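Side-chain contact in exonuclease (Laribacter hongkongensis, PDB 3SYY), which digests double-stranded DNA with strict 5'-to-3' polarity as an alkaline exonuclease that carries magnesium ions in a PDDEXK-type nuclease fold: residues A[6-9]-A[10-14]. Numbering follows the deposited sequence.
Sequences EEWF and AARLG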
ATOM      1  N   GLU A   6      26.663   7.377   6.701  1.00 69.94           N
ATOM      2  CA  GLU A   6      26.450   8.415   5.710  1.00 69.36           C
ATOM      3  C   GLU A   6      27.446   8.102   4.611  1.00 68.12           C
ATOM      4  O   GLU A   6      27.279   8.504   3.457  1.00 67.96           O
ATOM      5  CB  GLU A   6      26.776   9.778   6.314  1.00 69.85           C
ATOM      6  CG  GLU A   6      25.781  10.895   6.010  1.00 71.51           C
ATOM      7  CD  GLU A   6      26.006  12.107   6.908  1.00 73.05           C
ATOM      8  OE1 GLU A   6      27.147  12.626   6.945  1.00 74.14           O
ATOM      9  OE2 GLU A   6      25.044  12.539   7.585  1.00 74.40           O
ATOM     10  N   GLU A   7      28.497   7.381   4.987  1.00 66.49           N
ATOM     11  CA  GLU A   7      29.501   6.952   4.030  1.00 65.07           C
ATOM     12  C   GLU A   7      28.934   5.768   3.258  1.00 62.96           C
ATOM     13  O   GLU A   7      29.256   5.572   2.089  1.00 62.71           O
ATOM     14  CB  GLU A   7      30.813   6.569   4.728  1.00 65.54           C
ATOM     15  CG  GLU A   7      32.081   7.053   3.987  1.00 68.31           C
ATOM     16  CD  GLU A   7      32.219   6.518   2.545  1.00 72.76           C
ATOM     17  OE1 GLU A   7      31.402   6.899   1.658  1.00 72.48           O
ATOM     18  OE2 GLU A   7      33.169   5.729   2.292  1.00 74.27           O
ATOM     19  N   TRP A   8      28.077   4.997   3.930  1.00 60.60           N
ATOM     20  CA  TRP A   8      27.328   3.904   3.310  1.00 58.44           C
ATOM     21  C   TRP A   8      26.577   4.392   2.050  1.00 56.74           C
ATOM     22  O   TRP A   8      26.788   3.885   0.946  1.00 55.91           O
ATOM     23  CB  TRP A   8      26.360   3.293   4.332  1.00 57.91           C
ATOM     24  CG  TRP A   8      25.691   2.063   3.842  1.00 57.86           C
ATOM     25  CD1 TRP A   8      26.142   0.779   3.965  1.00 57.93           C
ATOM     26  CD2 TRP A   8      24.444   1.985   3.139  1.00 58.42           C
ATOM     27  NE1 TRP A   8      25.262  -0.091   3.370  1.00 57.99           N
ATOM     28  CE2 TRP A   8      24.208   0.619   2.860  1.00 57.26           C
ATOM     29  CE3 TRP A   8      23.504   2.937   2.713  1.00 58.37           C
ATOM     30  CZ2 TRP A   8      23.073   0.175   2.182  1.00 58.05           C
ATOM     31  CZ3 TRP A   8      22.371   2.494   2.034  1.00 58.28           C
ATOM     32  CH2 TRP A   8      22.167   1.124   1.773  1.00 58.17           C
ATOM     33  N   PHE A   9      25.728   5.398   2.241  1.00 55.16           N
ATOM     34  CA  PHE A   9      24.973   6.014   1.156  1.00 53.63           C
ATOM     35  C   PHE A   9      25.903   6.611   0.108  1.00 51.79           C
ATOM     36  O   PHE A   9      25.722   6.393  -1.084  1.00 50.89           O
ATOM     37  CB  PHE A   9      24.065   7.122   1.700  1.00 54.37           C
ATOM     38  CG  PHE A   9      22.917   6.628   2.548  1.00 56.98           C
ATOM     39  CD1 PHE A   9      21.900   5.850   1.990  1.00 57.94           C
ATOM     40  CD2 PHE A   9      22.829   6.983   3.898  1.00 59.39           C
ATOM     41  CE1 PHE A   9      20.835   5.404   2.766  1.00 60.88           C
ATOM     42  CE2 PHE A   9      21.758   6.534   4.695  1.00 60.95           C
ATOM     43  CZ  PHE A   9      20.753   5.747   4.123  1.00 60.19           C
ATOM     44  N   ALA A  10      26.912   7.350   0.555  1.00 49.81           N
ATOM     45  CA  ALA A  10      27.798   8.030  -0.371  1.00 47.92           C
ATOM     46  C   ALA A  10      28.484   7.074  -1.335  1.00 46.55           C
ATOM     47  O   ALA A  10      28.680   7.388  -2.500  1.00 45.04           O
ATOM     48  CB  ALA A  10      28.832   8.877   0.369  1.00 48.54           C
ATOM     49  N   ALA A  11      28.859   5.905  -0.843  1.00 45.03           N
ATOM     50  CA  ALA A  11      29.559   4.935  -1.680  1.00 43.10           C
ATOM     51  C   ALA A  11      28.628   4.323  -2.733  1.00 41.74           C
ATOM     52  O   ALA A  11      29.088   3.827  -3.755  1.00 41.55           O
ATOM     53  CB  ALA A  11      30.172   3.836  -0.800  1.00 43.28           C
ATOM     54  N   ARG A  12      27.320   4.377  -2.477  1.00 39.84           N
ATOM     55  CA  ARG A  12      26.311   3.742  -3.324  1.00 38.83           C
ATOM     56  C   ARG A  12      25.602   4.719  -4.288  1.00 37.98           C
ATOM     57  O   ARG A  12      24.988   4.283  -5.272  1.00 37.58           O
ATOM     58  CB  ARG A  12      25.289   3.036  -2.423  1.00 38.29           C
ATOM     59  CG  ARG A  12      25.940   1.885  -1.695  1.00 40.29           C
ATOM     60  CD  ARG A  12      25.070   1.169  -0.643  1.00 45.34           C
ATOM     61  NE  ARG A  12      25.814  -0.002  -0.115  1.00 47.57           N
ATOM     62  CZ  ARG A  12      26.923   0.076   0.640  1.00 47.88           C
ATOM     63  NH1 ARG A  12      27.526  -1.032   1.064  1.00 48.66           N
ATOM     64  NH2 ARG A  12      27.441   1.255   0.984  1.00 45.14           N
ATOM     65  N   LEU A  13      25.693   6.014  -3.997  1.00 37.03           N
ATOM     66  CA  LEU A  13      24.979   7.059  -4.777  1.00 36.64           C
ATOM     67  C   LEU A  13      25.220   6.993  -6.289  1.00 34.92           C
ATOM     68  O   LEU A  13      26.353   6.968  -6.744  1.00 36.34           O
ATOM     69  CB  LEU A  13      25.292   8.477  -4.245  1.00 37.30           C
ATOM     70  CG  LEU A  13      24.452   9.612  -4.889  1.00 38.52           C
ATOM     71  CD1 LEU A  13      23.078   9.627  -4.315  1.00 38.15           C
ATOM     72  CD2 LEU A  13      25.141  10.981  -4.653  1.00 41.35           C
ATOM     73  N   GLY A  14      24.150   6.902  -7.072  1.00 33.90           N
ATOM     74  CA  GLY A  14      24.284   6.866  -8.512  1.00 32.13           C
ATOM     75  C   GLY A  14      24.793   5.569  -9.121  1.00 31.84           C
ATOM     76  O   GLY A  14      24.908   5.479 -10.328  1.00 30.41           O
TER
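Trp8 and Arg12, one turn apart on the short N-terminal helix 7-12, form an i/i+4 cation-pi stack. The guanidinium lies nearly flat on the indole, its plane turned by only 8° and the two centres 3.5 Å apart. Its carbon sits above the five-membered ring, with Arg12 CZ 3.2 Å from Trp8 NE1. Further back along the same side chain, Arg12 CD covers the six-membered ring in a CH-pi contact, 3.6 Å from the centroid, so that the arginine covers both indole rings on one face. With CG anti to the backbone N (chi1 -172°), the Trp8 indole is placed beside its own carbonyl carbon, where Arg12 can reach both the ring face and Trp8 O. Arg12 runs extended from CG to NE and turns only at its last torsion (chi4 68°), which lays the guanidinium flat over the indole.

Hydrogen bonds fix the group further. Arg12 NH2 donates to Trp8 O at 2.7 Å, the oxygen lying close to the guanidinium plane, so that one residue supplies both the aromatic face and the acceptor. Arg12 NH1 is hydrogen-bonded to Ser100 OG, of a magnesium-binding residue; Arg12 is thus a probable second-shell element of the metal site, its side chain about 8 Å from a bound magnesium ion at nearest atoms.

Among backbone bonds, Ala10 N and Ala11 N reach Glu6 O and Glu7 O in the helical i/i+4 pattern. The last turn then tightens: Phe9 O accepts Arg12 N at 2.9 Å, an i/i+3 bond, and also a weak bond from Leu13 N. Beside the first turn, the bent Glu7 side chain brings OE1 to 3.5 Å from Ala10 CB.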